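Pyridoxamine 5'-phosphate oxidase-related, FMN-binding (Mycobacterium smegmatis, PDB 3F7E) probably acts as a reductase that uses the deazaflavin coenzyme F420, within the FMN-binding split-barrel family of pyridoxamine 5'-phosphate oxidase-like proteins. Local coordinates at residues L16-T22 against A62-I68; A21-P25 against N56-N60; V79-D85 against I119-A125. All blocks are in the same frame, centred on the assembly; numbering follows the deposited sequence.

Contact 1 of 3, residues L16-T22 against A62-I68; sequences LYGHLAT and AVAMSVI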
ATOM      1  N   LEU A  16      -3.983   7.626  10.502  1.00  9.05           N
ATOM      2  CA  LEU A  16      -3.590   7.651   9.105  1.00  8.67           C
ATOM      3  C   LEU A  16      -4.025   6.355   8.431  1.00  7.69           C
ATOM      4  O   LEU A  16      -4.126   5.312   9.076  1.00  9.40           O
ATOM      5  CB  LEU A  16      -2.067   7.781   8.982  1.00  8.19           C
ATOM      6  CG  LEU A  16      -1.468   9.038   9.639  1.00  9.60           C
ATOM      7  CD1 LEU A  16       0.069   8.990   9.513  1.00 10.96           C
ATOM      8  CD2 LEU A  16      -2.057  10.320   9.042  1.00 10.89           C
ATOM      9  N   TYR A  17      -4.253   6.383   7.120  1.00  7.51           N
ATOM     10  CA  TYR A  17      -4.500   5.125   6.425  1.00  7.62           C
ATOM     11  C   TYR A  17      -3.247   4.278   6.329  1.00  6.79           C
ATOM     12  O   TYR A  17      -2.145   4.771   6.094  1.00  8.84           O
ATOM     13  CB  TYR A  17      -5.037   5.382   5.024  1.00  8.87           C
ATOM     14  CG  TYR A  17      -6.473   5.800   5.027  1.00 11.16           C
ATOM     15  CD1 TYR A  17      -6.813   7.157   5.015  1.00 13.85           C
ATOM     16  CD2 TYR A  17      -7.493   4.846   5.031  1.00 13.92           C
ATOM     17  CE1 TYR A  17      -8.130   7.553   5.011  1.00 16.56           C
ATOM     18  CE2 TYR A  17      -8.826   5.224   5.030  1.00 15.67           C
ATOM     19  CZ  TYR A  17      -9.135   6.584   5.033  1.00 18.22           C
ATOM     20  OH  TYR A  17     -10.452   6.988   5.015  1.00 20.83           O
ATOM     21  N   GLY A  18      -3.420   2.978   6.524  1.00  6.59           N
ATOM     22  CA  GLY A  18      -2.374   2.027   6.228  1.00  7.06           C
ATOM     23  C   GLY A  18      -2.738   1.211   4.997  1.00  7.29           C
ATOM     24  O   GLY A  18      -3.857   0.733   4.883  1.00 10.70           O
ATOM     25  N   HIS A  19      -1.784   1.030   4.102  1.00  5.31           N
ATOM     26  CA  HIS A  19      -2.063   0.330   2.843  1.00  5.50           C
ATOM     27  C   HIS A  19      -1.550  -1.086   3.067  1.00  5.28           C
ATOM     28  O   HIS A  19      -0.355  -1.344   3.135  1.00  5.49           O
ATOM     29  CB  HIS A  19      -1.392   1.068   1.686  1.00  6.26           C
ATOM     30  CG  HIS A  19      -2.015   2.401   1.449  1.00  5.06           C
ATOM     31  ND1 HIS A  19      -1.851   3.540   2.223  1.00  8.62           N
ATOM     32  CD2 HIS A  19      -2.879   2.732   0.462  1.00  5.15           C
ATOM     33  CE1 HIS A  19      -2.592   4.513   1.691  1.00  5.34           C
ATOM     34  NE2 HIS A  19      -3.218   4.041   0.628  1.00 10.32           N
ATOM     35  N   LEU A  20      -2.494  -2.016   3.243  1.00  5.44           N
ATOM     36  CA  LEU A  20      -2.221  -3.392   3.692  1.00  5.41           C
ATOM     37  C   LEU A  20      -2.180  -4.327   2.500  1.00  4.85           C
ATOM     38  O   LEU A  20      -3.161  -4.441   1.766  1.00  5.85           O
ATOM     39  CB  LEU A  20      -3.301  -3.851   4.702  1.00  6.80           C
ATOM     40  CG  LEU A  20      -3.050  -5.252   5.259  1.00  7.84           C
ATOM     41  CD1 LEU A  20      -1.804  -5.271   6.186  1.00  9.23           C
ATOM     42  CD2 LEU A  20      -4.272  -5.718   6.036  1.00 10.05           C
ATOM     43  N   ALA A  21      -1.025  -4.973   2.332  1.00  5.08           N
ATOM     44  CA  ALA A  21      -0.793  -5.915   1.232  1.00  5.42           C
ATOM     45  C   ALA A  21      -0.870  -7.343   1.715  1.00  5.57           C
ATOM     46  O   ALA A  21      -0.318  -7.701   2.781  1.00  5.90           O
ATOM     47  CB  ALA A  21       0.584  -5.672   0.614  1.00  6.34           C
ATOM     48  N   THR A  22      -1.515  -8.169   0.917  1.00  6.54           N
ATOM     49  CA  THR A  22      -1.646  -9.594   1.142  1.00  7.42           C
ATOM     50  C   THR A  22      -1.270 -10.281  -0.182  1.00  7.39           C
ATOM     51  O   THR A  22      -1.110  -9.631  -1.195  1.00  7.95           O
ATOM     52  CB  THR A  22      -3.084  -9.968   1.560  1.00  7.98           C
ATOM     53  OG1 THR A  22      -4.028  -9.493   0.583  1.00  9.87           O
ATOM     54  CG2 THR A  22      -3.431  -9.448   2.968  1.00  8.27           C
ATOM     55  N   ALA A  62       1.180 -14.002   5.849  1.00  6.73           N
ATOM     56  CA  ALA A  62       2.161 -12.925   5.780  1.00  6.43           C
ATOM     57  C   ALA A  62       1.567 -11.691   5.116  1.00  5.97           C
ATOM     58  O   ALA A  62       0.994 -11.773   4.023  1.00  7.29           O
ATOM     59  CB  ALA A  62       3.412 -13.374   5.058  1.00  7.53           C
ATOM     60  N   VAL A  63       1.743 -10.542   5.752  1.00  5.79           N
ATOM     61  CA  VAL A  63       1.199  -9.288   5.275  1.00  5.86           C
ATOM     62  C   VAL A  63       2.262  -8.182   5.361  1.00  5.77           C
ATOM     63  O   VAL A  63       3.320  -8.346   5.991  1.00  5.76           O
ATOM     64  CB  VAL A  63      -0.062  -8.861   6.070  1.00  6.50           C
ATOM     65  CG1 VAL A  63      -1.113  -9.937   5.987  1.00  7.86           C
ATOM     66  CG2 VAL A  63       0.258  -8.478   7.534  1.00  7.71           C
ATOM     67  N   ALA A  64       1.966  -7.036   4.752  1.00  5.65           N
ATOM     68  CA  ALA A  64       2.832  -5.864   4.871  1.00  6.53           C
ATOM     69  C   ALA A  64       1.947  -4.626   4.845  1.00  5.93           C
ATOM     70  O   ALA A  64       0.959  -4.605   4.138  1.00  7.05           O
ATOM     71  CB  ALA A  64       3.862  -5.822   3.734  1.00  6.93           C
HETATM   72  N   MSE A  65       2.309  -3.587   5.597  1.00  6.77           N
HETATM   73  CA  MSE A  65       1.510  -2.344   5.630  1.00  6.73           C
HETATM   74  C   MSE A  65       2.435  -1.155   5.452  1.00  6.62           C
HETATM   75  O   MSE A  65       3.502  -1.054   6.074  1.00  9.55           O
HETATM   76  CB  MSE A  65       0.767  -2.189   6.968  1.00  7.82           C
HETATM   77  CG  MSE A  65      -0.227  -1.045   6.961  1.00  7.93           C
HETATM   78 SE   MSE A  65      -1.098  -0.741   8.666  1.00 10.68          SE
HETATM   79  CE  MSE A  65       0.328   0.250   9.530  1.00 11.55           C
ATOM     80  N   SER A  66       2.014  -0.241   4.587  0.70  6.07           N
ATOM     81  CA  SER A  66       2.711   1.014   4.301  0.70  6.44           C
ATOM     82  C   SER A  66       1.881   2.189   4.805  0.70  6.04           C
ATOM     83  O   SER A  66       0.705   2.355   4.454  0.70  6.67           O
ATOM     84  CB  SER A  66       2.908   1.127   2.777  0.70  7.23           C
ATOM     85  OG  SER A  66       3.323   2.439   2.418  0.70  8.20           O
ATOM     86  N   VAL A  67       2.525   3.094   5.699  0.60  6.26           N
ATOM     87  CA  VAL A  67       1.892   4.313   6.186  0.60  6.37           C
ATOM     88  C   VAL A  67       2.868   5.445   5.888  0.60  6.59           C
ATOM     89  O   VAL A  67       4.080   5.300   6.078  0.60  7.51           O
ATOM     90  CB  VAL A  67       1.428   4.185   7.684  0.60  7.64           C
ATOM     91  CG1 VAL A  67       2.591   3.878   8.600  0.60  8.91           C
ATOM     92  CG2 VAL A  67       0.657   5.421   8.153  0.60 10.12           C
ATOM     93  N   ILE A  68       2.338   6.546   5.359  1.00  6.75           N
ATOM     94  CA  ILE A  68       3.154   7.700   5.035  1.00  7.69           C
ATOM     95  C   ILE A  68       2.617   8.934   5.731  1.00  7.08           C
ATOM     96  O   ILE A  68       1.404   9.100   5.882  1.00  7.80           O
ATOM     97  CB  ILE A  68       3.286   7.887   3.487  1.00  8.36           C
ATOM     98  CG1 ILE A  68       4.360   8.919   3.122  1.00  8.56           C
ATOM     99  CG2 ILE A  68       1.932   8.224   2.833  1.00  9.25           C
ATOM    100  CD1 ILE A  68       4.742   8.885   1.644  1.00 12.04           C
TER
HETATM  101  O   HOH W   1      -0.634   6.590   4.754  1.00 10.62           O

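Contact 2 of 3, residues A21-P25 against N56-N60; sequences ATVRP and NIKAN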
ATOM      1  N   ALA A  21      -1.025  -4.973   2.332  1.00  5.08           N
ATOM      2  CA  ALA A  21      -0.793  -5.915   1.232  1.00  5.42           C
ATOM      3  C   ALA A  21      -0.870  -7.343   1.715  1.00  5.57           C
ATOM      4  O   ALA A  21      -0.318  -7.701   2.781  1.00  5.90           O
ATOM      5  CB  ALA A  21       0.584  -5.672   0.614  1.00  6.34           C
ATOM      6  N   THR A  22      -1.515  -8.169   0.917  1.00  6.54           N
ATOM      7  CA  THR A  22      -1.646  -9.594   1.142  1.00  7.42           C
ATOM      8  C   THR A  22      -1.270 -10.281  -0.182  1.00  7.39           C
ATOM      9  O   THR A  22      -1.110  -9.631  -1.195  1.00  7.95           O
ATOM     10  CB  THR A  22      -3.084  -9.968   1.560  1.00  7.98           C
ATOM     11  OG1 THR A  22      -4.028  -9.493   0.583  1.00  9.87           O
ATOM     12  CG2 THR A  22      -3.431  -9.448   2.968  1.00  8.27           C
ATOM     13  N   VAL A  23      -1.140 -11.604  -0.161  1.00  7.41           N
ATOM     14  CA  VAL A  23      -0.803 -12.333  -1.379  1.00  9.33           C
ATOM     15  C   VAL A  23      -1.914 -13.335  -1.635  1.00  9.77           C
ATOM     16  O   VAL A  23      -2.343 -14.046  -0.714  1.00 10.26           O
ATOM     17  CB  VAL A  23       0.583 -13.056  -1.280  1.00 11.07           C
ATOM     18  CG1 VAL A  23       0.985 -13.613  -2.611  1.00 12.86           C
ATOM     19  CG2 VAL A  23       1.659 -12.118  -0.813  1.00 14.44           C
ATOM     20  N   ARG A  24      -2.353 -13.387  -2.894  1.00 10.31           N
ATOM     21  CA  ARG A  24      -3.337 -14.384  -3.293  1.00 13.05           C
ATOM     22  C   ARG A  24      -2.708 -15.790  -3.404  1.00 13.25           C
ATOM     23  O   ARG A  24      -1.510 -15.936  -3.558  1.00 13.93           O
ATOM     24  CB  ARG A  24      -3.933 -13.995  -4.636  1.00 13.86           C
ATOM     25  CG  ARG A  24      -4.625 -12.642  -4.631  1.00 14.30           C
ATOM     26  CD  ARG A  24      -5.122 -12.215  -6.022  1.00 20.34           C
ATOM     27  NE  ARG A  24      -5.972 -11.031  -5.921  1.00 24.05           N
ATOM     28  CZ  ARG A  24      -7.299 -11.035  -6.063  1.00 25.35           C
ATOM     29  NH1 ARG A  24      -7.951 -12.167  -6.323  1.00 26.58           N
ATOM     30  NH2 ARG A  24      -7.980  -9.901  -5.937  1.00 27.27           N
ATOM     31  N   PRO A  25      -3.530 -16.856  -3.330  1.00 14.74           N
ATOM     32  CA  PRO A  25      -3.022 -18.213  -3.552  1.00 16.38           C
ATOM     33  C   PRO A  25      -2.267 -18.407  -4.865  1.00 17.70           C
ATOM     34  O   PRO A  25      -1.397 -19.273  -4.925  1.00 19.79           O
ATOM     35  CB  PRO A  25      -4.293 -19.073  -3.518  1.00 16.32           C
ATOM     36  CG  PRO A  25      -5.185 -18.332  -2.568  1.00 15.82           C
ATOM     37  CD  PRO A  25      -4.952 -16.870  -2.948  1.00 15.53           C
ATOM     38  N   ASN A  56      -7.147 -14.541   1.300  1.00  8.76           N
ATOM     39  CA  ASN A  56      -5.696 -14.467   1.116  1.00  8.80           C
ATOM     40  C   ASN A  56      -4.984 -14.815   2.429  1.00  8.22           C
ATOM     41  O   ASN A  56      -4.028 -15.623   2.455  1.00  8.72           O
ATOM     42  CB  ASN A  56      -5.251 -13.066   0.680  1.00  9.24           C
ATOM     43  CG  ASN A  56      -5.716 -12.699  -0.712  1.00  9.63           C
ATOM     44  OD1 ASN A  56      -6.176 -13.552  -1.477  1.00 11.79           O
ATOM     45  ND2 ASN A  56      -5.571 -11.425  -1.044  1.00 10.64           N
ATOM     46  N   ILE A  57      -5.418 -14.206   3.529  1.00  8.27           N
ATOM     47  CA  ILE A  57      -4.722 -14.367   4.812  1.00  9.32           C
ATOM     48  C   ILE A  57      -4.955 -15.755   5.408  1.00  9.37           C
ATOM     49  O   ILE A  57      -4.073 -16.252   6.107  1.00 10.09           O
ATOM     50  CB  ILE A  57      -5.042 -13.220   5.804  1.00 11.10           C
ATOM     51  CG1 ILE A  57      -6.495 -13.088   6.103  1.00 13.53           C
ATOM     52  CG2 ILE A  57      -4.520 -11.900   5.296  1.00 12.12           C
ATOM     53  CD1 ILE A  57      -6.768 -12.319   7.413  1.00 18.41           C
ATOM     54  N   LYS A  58      -6.094 -16.380   5.106  1.00  9.48           N
ATOM     55  CA  LYS A  58      -6.311 -17.749   5.556  1.00 10.28           C
ATOM     56  C   LYS A  58      -5.327 -18.709   4.901  1.00 10.51           C
ATOM     57  O   LYS A  58      -4.932 -19.702   5.525  1.00 12.90           O
ATOM     58  CB  LYS A  58      -7.748 -18.216   5.309  1.00 10.95           C
ATOM     59  CG  LYS A  58      -8.794 -17.437   6.098  1.00 12.17           C
ATOM     60  CD  LYS A  58      -8.627 -17.598   7.607  1.00 15.18           C
ATOM     61  CE  LYS A  58      -8.996 -18.994   8.035  1.00 17.63           C
ATOM     62  NZ  LYS A  58     -10.467 -19.211   7.858  1.00 22.71           N
ATOM     63  N   ALA A  59      -4.908 -18.430   3.657  1.00  9.80           N
ATOM     64  CA  ALA A  59      -3.950 -19.304   2.954  1.00 10.87           C
ATOM     65  C   ALA A  59      -2.488 -18.881   3.119  1.00 10.59           C
ATOM     66  O   ALA A  59      -1.590 -19.725   3.009  1.00 11.72           O
ATOM     67  CB  ALA A  59      -4.323 -19.404   1.476  1.00 11.57           C
ATOM     68  N   ASN A  60      -2.244 -17.598   3.406  1.00  9.40           N
ATOM     69  CA  ASN A  60      -0.889 -17.102   3.563  1.00  9.33           C
ATOM     70  C   ASN A  60      -0.978 -15.980   4.593  1.00  8.29           C
ATOM     71  O   ASN A  60      -1.465 -14.911   4.286  1.00  7.93           O
ATOM     72  CB  ASN A  60      -0.351 -16.575   2.234  1.00 10.87           C
ATOM     73  CG  ASN A  60       1.070 -16.101   2.334  1.00 11.58           C
ATOM     74  OD1 ASN A  60       1.578 -15.792   3.423  1.00 12.95           O
ATOM     75  ND2 ASN A  60       1.740 -16.030   1.179  1.00 15.31           N
TER
HETATM   76  O   HOH W   2      -1.193 -12.667   2.557  1.00  9.20           O
HETATM   77  O   HOH W   3      -3.089 -16.538  -0.058  1.00 11.07           O
HETATM   78  O   HOH W   4       0.529 -16.937  -1.413  1.00 22.67           O

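Contact 3 of 3, residues V79-D85 against I119-A125; sequences VRGLVED and IVVRPTA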
ATOM      1  N   VAL A  79       5.702  -1.822   7.569  1.00  7.96           N
ATOM      2  CA  VAL A  79       5.631  -2.873   8.592  1.00  8.77           C
ATOM      3  C   VAL A  79       5.340  -4.217   7.942  1.00  8.70           C
ATOM      4  O   VAL A  79       4.281  -4.386   7.385  1.00 11.90           O
ATOM      5  CB  VAL A  79       4.492  -2.599   9.616  1.00  9.38           C
ATOM      6  CG1 VAL A  79       4.523  -3.618  10.786  1.00 10.88           C
ATOM      7  CG2 VAL A  79       4.561  -1.148  10.172  1.00 11.05           C
ATOM      8  N   ARG A  80       6.239  -5.187   8.027  1.00  7.05           N
ATOM      9  CA  ARG A  80       5.903  -6.561   7.588  1.00  7.04           C
ATOM     10  C   ARG A  80       5.492  -7.351   8.827  1.00  7.22           C
ATOM     11  O   ARG A  80       5.946  -7.041   9.937  1.00  8.17           O
ATOM     12  CB  ARG A  80       7.082  -7.199   6.863  1.00  8.04           C
ATOM     13  CG  ARG A  80       7.354  -6.547   5.504  1.00  8.43           C
ATOM     14  CD  ARG A  80       8.817  -6.651   5.109  1.00 10.79           C
ATOM     15  NE  ARG A  80       9.236  -8.041   5.084  1.00 10.52           N
ATOM     16  CZ  ARG A  80      10.472  -8.455   5.375  1.00  9.83           C
ATOM     17  NH1 ARG A  80      10.737  -9.758   5.352  1.00 12.27           N
ATOM     18  NH2 ARG A  80      11.445  -7.579   5.712  1.00 10.99           N
ATOM     19  N   GLY A  81       4.621  -8.337   8.672  1.00  6.57           N
ATOM     20  CA  GLY A  81       4.204  -9.086   9.858  1.00  7.69           C
ATOM     21  C   GLY A  81       3.405 -10.308   9.473  1.00  6.91           C
ATOM     22  O   GLY A  81       3.265 -10.644   8.285  1.00  7.69           O
ATOM     23  N   LEU A  82       2.906 -10.985  10.500  1.00  7.05           N
ATOM     24  CA  LEU A  82       2.115 -12.194  10.332  1.00  7.15           C
ATOM     25  C   LEU A  82       0.779 -12.058  11.032  1.00  6.71           C
ATOM     26  O   LEU A  82       0.707 -11.568  12.187  1.00  7.75           O
ATOM     27  CB  LEU A  82       2.865 -13.393  10.933  1.00  8.64           C
ATOM     28  CG  LEU A  82       4.161 -13.820  10.229  1.00 10.42           C
ATOM     29  CD1 LEU A  82       4.948 -14.802  11.067  1.00 13.77           C
ATOM     30  CD2 LEU A  82       3.897 -14.413   8.853  1.00 13.59           C
ATOM     31  N   VAL A  83      -0.293 -12.511  10.372  1.00  6.94           N
ATOM     32  CA  VAL A  83      -1.583 -12.616  11.047  1.00  7.13           C
ATOM     33  C   VAL A  83      -1.466 -13.723  12.085  1.00  7.63           C
ATOM     34  O   VAL A  83      -1.152 -14.887  11.761  1.00  9.21           O
ATOM     35  CB  VAL A  83      -2.708 -12.946  10.044  1.00  7.55           C
ATOM     36  CG1 VAL A  83      -4.021 -13.226  10.779  1.00  8.56           C
ATOM     37  CG2 VAL A  83      -2.850 -11.807   9.037  1.00  7.89           C
ATOM     38  N   GLU A  84      -1.707 -13.361  13.346  1.00  7.13           N
ATOM     39  CA  GLU A  84      -1.635 -14.358  14.416  1.00  8.72           C
ATOM     40  C   GLU A  84      -2.976 -14.676  15.066  1.00  8.26           C
ATOM     41  O   GLU A  84      -3.082 -15.630  15.827  1.00  8.96           O
ATOM     42  CB  GLU A  84      -0.618 -13.947  15.471  1.00 10.83           C
ATOM     43  CG  GLU A  84      -0.973 -12.713  16.213  1.00 12.63           C
ATOM     44  CD  GLU A  84      -0.028 -12.437  17.416  1.00 17.28           C
ATOM     45  OE1 GLU A  84      -0.413 -11.657  18.308  1.00 20.27           O
ATOM     46  OE2 GLU A  84       1.081 -13.014  17.485  1.00 19.79           O
ATOM     47  N   ASP A  85      -3.996 -13.861  14.796  1.00  7.86           N
ATOM     48  CA  ASP A  85      -5.337 -14.197  15.299  1.00  7.77           C
ATOM     49  C   ASP A  85      -6.392 -13.584  14.391  1.00  6.85           C
ATOM     50  O   ASP A  85      -6.133 -12.556  13.753  1.00  7.06           O
ATOM     51  CB  ASP A  85      -5.515 -13.723  16.758  1.00  8.25           C
ATOM     52  CG  ASP A  85      -6.535 -14.542  17.534  1.00  9.59           C
ATOM     53  OD1 ASP A  85      -7.153 -15.464  16.944  1.00 10.83           O
ATOM     54  OD2 ASP A  85      -6.716 -14.248  18.741  1.00 11.92           O
ATOM     55  N   ILE A 119      -8.721  -8.747  12.520  1.00  6.99           N
ATOM     56  CA  ILE A 119      -7.478  -9.400  12.062  1.00  7.01           C
ATOM     57  C   ILE A 119      -6.320  -8.840  12.879  1.00  6.65           C
ATOM     58  O   ILE A 119      -6.145  -7.618  12.913  1.00  7.04           O
ATOM     59  CB  ILE A 119      -7.220  -9.128  10.551  1.00  7.83           C
ATOM     60  CG1 ILE A 119      -8.418  -9.532   9.686  1.00 11.02           C
ATOM     61  CG2 ILE A 119      -5.921  -9.777  10.092  1.00  9.21           C
ATOM     62  CD1 ILE A 119      -8.685 -10.977   9.636  1.00 15.51           C
ATOM     63  N   VAL A 120      -5.560  -9.716  13.543  1.00  6.00           N
ATOM     64  CA  VAL A 120      -4.503  -9.297  14.470  1.00  6.88           C
ATOM     65  C   VAL A 120      -3.146  -9.656  13.870  1.00  6.09           C
ATOM     66  O   VAL A 120      -2.896 -10.837  13.587  1.00  7.16           O
ATOM     67  CB  VAL A 120      -4.666 -10.008  15.843  1.00  7.42           C
ATOM     68  CG1 VAL A 120      -3.648  -9.473  16.802  1.00  8.74           C
ATOM     69  CG2 VAL A 120      -6.090  -9.810  16.355  1.00  8.70           C
ATOM     70  N   VAL A 121      -2.298  -8.648  13.654  1.00  6.40           N
ATOM     71  CA  VAL A 121      -1.016  -8.817  12.977  1.00  6.80           C
ATOM     72  C   VAL A 121       0.131  -8.442  13.920  1.00  6.47           C
ATOM     73  O   VAL A 121       0.150  -7.347  14.495  1.00  7.32           O
ATOM     74  CB  VAL A 121      -0.939  -7.906  11.724  1.00  6.76           C
ATOM     75  CG1 VAL A 121       0.475  -7.853  11.138  1.00  7.88           C
ATOM     76  CG2 VAL A 121      -1.961  -8.357  10.686  1.00  6.98           C
ATOM     77  N   ARG A 122       1.079  -9.361  14.071  1.00  6.90           N
ATOM     78  CA  ARG A 122       2.284  -9.122  14.856  1.00  8.19           C
ATOM     79  C   ARG A 122       3.432  -8.771  13.916  1.00  7.50           C
ATOM     80  O   ARG A 122       3.769  -9.554  13.037  1.00  8.07           O
ATOM     81  CB  ARG A 122       2.647 -10.334  15.693  1.00  9.56           C
ATOM     82  CG  ARG A 122       3.881 -10.053  16.581  1.00 13.56           C
ATOM     83  CD  ARG A 122       4.069 -11.094  17.646  1.00 16.54           C
ATOM     84  NE  ARG A 122       2.878 -11.195  18.480  1.00 17.39           N
ATOM     85  CZ  ARG A 122       2.673 -10.478  19.581  1.00 16.60           C
ATOM     86  NH1 ARG A 122       3.609  -9.629  20.028  1.00 18.59           N
ATOM     87  NH2 ARG A 122       1.545 -10.641  20.259  1.00 16.83           N
ATOM     88  N   PRO A 123       4.025  -7.572  14.073  1.00  8.35           N
ATOM     89  CA  PRO A 123       5.144  -7.193  13.226  1.00  7.98           C
ATOM     90  C   PRO A 123       6.329  -8.146  13.291  1.00  7.21           C
ATOM     91  O   PRO A 123       6.694  -8.638  14.381  1.00  9.02           O
ATOM     92  CB  PRO A 123       5.528  -5.794  13.735  1.00  9.12           C
ATOM     93  CG  PRO A 123       4.245  -5.248  14.301  1.00 10.41           C
ATOM     94  CD  PRO A 123       3.657  -6.466  14.983  1.00  9.73           C
ATOM     95  N   THR A 124       6.950  -8.348  12.125  1.00  7.83           N
ATOM     96  CA  THR A 124       8.207  -9.097  11.990  1.00  9.47           C
ATOM     97  C   THR A 124       9.350  -8.204  11.526  1.00  8.87           C
ATOM     98  O   THR A 124      10.508  -8.566  11.701  1.00 10.05           O
ATOM     99  CB  THR A 124       8.062 -10.258  10.992  1.00 10.59           C
ATOM    100  OG1 THR A 124       7.598  -9.717   9.758  1.00 11.55           O
ATOM    101  CG2 THR A 124       7.110 -11.337  11.510  1.00 11.94           C
ATOM    102  N   ALA A 125       9.047  -7.034  10.959  1.00  8.50           N
ATOM    103  CA  ALA A 125      10.087  -6.141  10.441  1.00  8.58           C
ATOM    104  C   ALA A 125       9.511  -4.739  10.247  1.00  7.65           C
ATOM    105  O   ALA A 125       8.322  -4.575   9.963  1.00  7.71           O
ATOM    106  CB  ALA A 125      10.666  -6.660   9.102  1.00  9.51           C
TER
HETATM  107  O   HOH W   5       6.294 -11.376   7.940  1.00 18.59           O

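Contact 1 of 3, residues L16-T22 against A62-I68
L20 of strand 18-22 fills the hollow between V63 and M65 on the antiparallel strand 62-68. Its CG lies anti to the backbone N (chi1 -178°). From there CD1 reaches across and sits 4.0 Å from CB of V63. The same methyl lies 4.1 Å from CB of M65, a selenomethionine, so one bump meets two neighbours. The main-chain frame is four hydrogen bonds, two each between H19 and S66 and between A21 and A64. The bond from A21 N to A64 O is short at 2.7 Å and runs nearly straight along the carbonyl. L20 and M65 form the non-hydrogen-bonded pair between them. G18 is the matching hollow: M65 bends at its SE and lays that atom 3.9 Å from G18 CA. Further on, in one of the two conformers of V67, its CG2 lies against CB of L16 at 3.7 Å, the two side chains crossing near a right angle. Past the last direct bond, water 1 joins Y17 O to I68 N and carries the pairing on. On the other face, H19 stacks on H19 of the second subunit, so this face forms part of the dimer interface. L20 and M65 pack instead toward strand 43-48, inside the barrel. Strand 29-34 flanks 18-22, and strand 76-88 flanks 62-68.

Contact 2 of 3, residues A21-P25 against N56-N60
N56 turns its CG anti to the carbonyl carbon (chi1 -68°), which carries its amide from the helix to the strand end at T22. T22 holds OG1 between its backbone N and carbonyl carbon (chi1 55°), where it receives the amide. N56 ND2 donates to T22 OG1 at 3.0 Å. The bond is nearly straight, 164° at the hydrogen, and OG1 lies close to the amide plane. The two side chains cross at about a right angle. The other end of the amide, OD1, packs 3.6 Å from CG of R24 and also lies against CD of P25. It accepts a hydrogen bond from Q52, one turn earlier, so both ends of the amide are held and its rotation is fixed. The methyl side of T22 points elsewhere: its CG2 meets CG2 of I57 at 3.6 Å. This contact joins the end of strand 18-23 to the last turn of helix 52-59, the helix that leads into strand 62-68 of the same antiparallel sheet. N60 N closes that turn with a bond of 2.8 Å to N56 O. Three waters bridge groups of the two segments that share no direct bond. Water 2 links V23 N to N60 O, water 3 donates to both V23 O and N56 O, and water 4 joins R24 O to N60 ND2. N60 OD1 accepts from A62 N. P25 CG touches CB of A59 at 4.3 Å, at the exposed edge. On the dimer side, V23 packs on P29 of the second subunit.

Contact 3 of 3, residues V79-D85 against I119-A125
E84 and R122 meet side-on across two antiparallel strands. R122 offers NE and NH2, one to each carboxylate oxygen. NE to OE2 of E84 is 2.7 Å, and OE2 lies in the guanidinium plane. The carboxylate is turned, its plane 50° from the guanidinium, so NE comes to OE2 from above the carboxylate plane. NH2 reaches the syn lone pair of OE1 at 2.9 Å. E84 places its CG between backbone N and carbonyl carbon (chi1 65°) and then extends, which brings the carboxylate back over the neighbouring strand. On the other face, CG2 of V83 touches CG2 of I119 at 3.8 Å, and V83 crosses I119 and V121 obliquely. V79 and P123 lie side by side, CG1 to CB 3.8 Å. G81 has no side chain, and its CA passes 4.0 Å from CA of P123. Two classic beta bulges bend the pair. E84 and D85 both face V120, whose O takes a 2.8 Å bond from E84 N and a weak one from D85 N. T124 and A125 both face R80, and both amides donate to R80 O from the same face of its plane. The faces thus differ: V83, V121 and I119 pack inward, V83 and I119 against I57, while V120 lies on the face of L82 and R122. The exposed E84-R122 salt bridge probably adds a modest, solvent-screened attraction beside the E84 bulge.

How the contacts relate
All three contacts belong to one antiparallel sheet and the helix packed against it. Contact 1 pairs strands 18-23 and 62-68; contact 3 pairs 76-88 and 116-127. Strands 62-68 and 76-88 are neighbours, so the four strands lie side by side, with the contact centres about 11 Å apart. Contact 2 shares A21 and T22 with contact 1 and adds helix 52-59; its centre is about 14 Å from that of contact 1 and 13 Å from that of contact 3. I57 of that helix touches V63 of contact 1 and both V83 and I119 of contact 3. Along the chain, contacts 1 and 2 start from the same strand, and contact 3 follows. Contacts 1 and 2 both touch the second subunit, consistent with a split-barrel dimer.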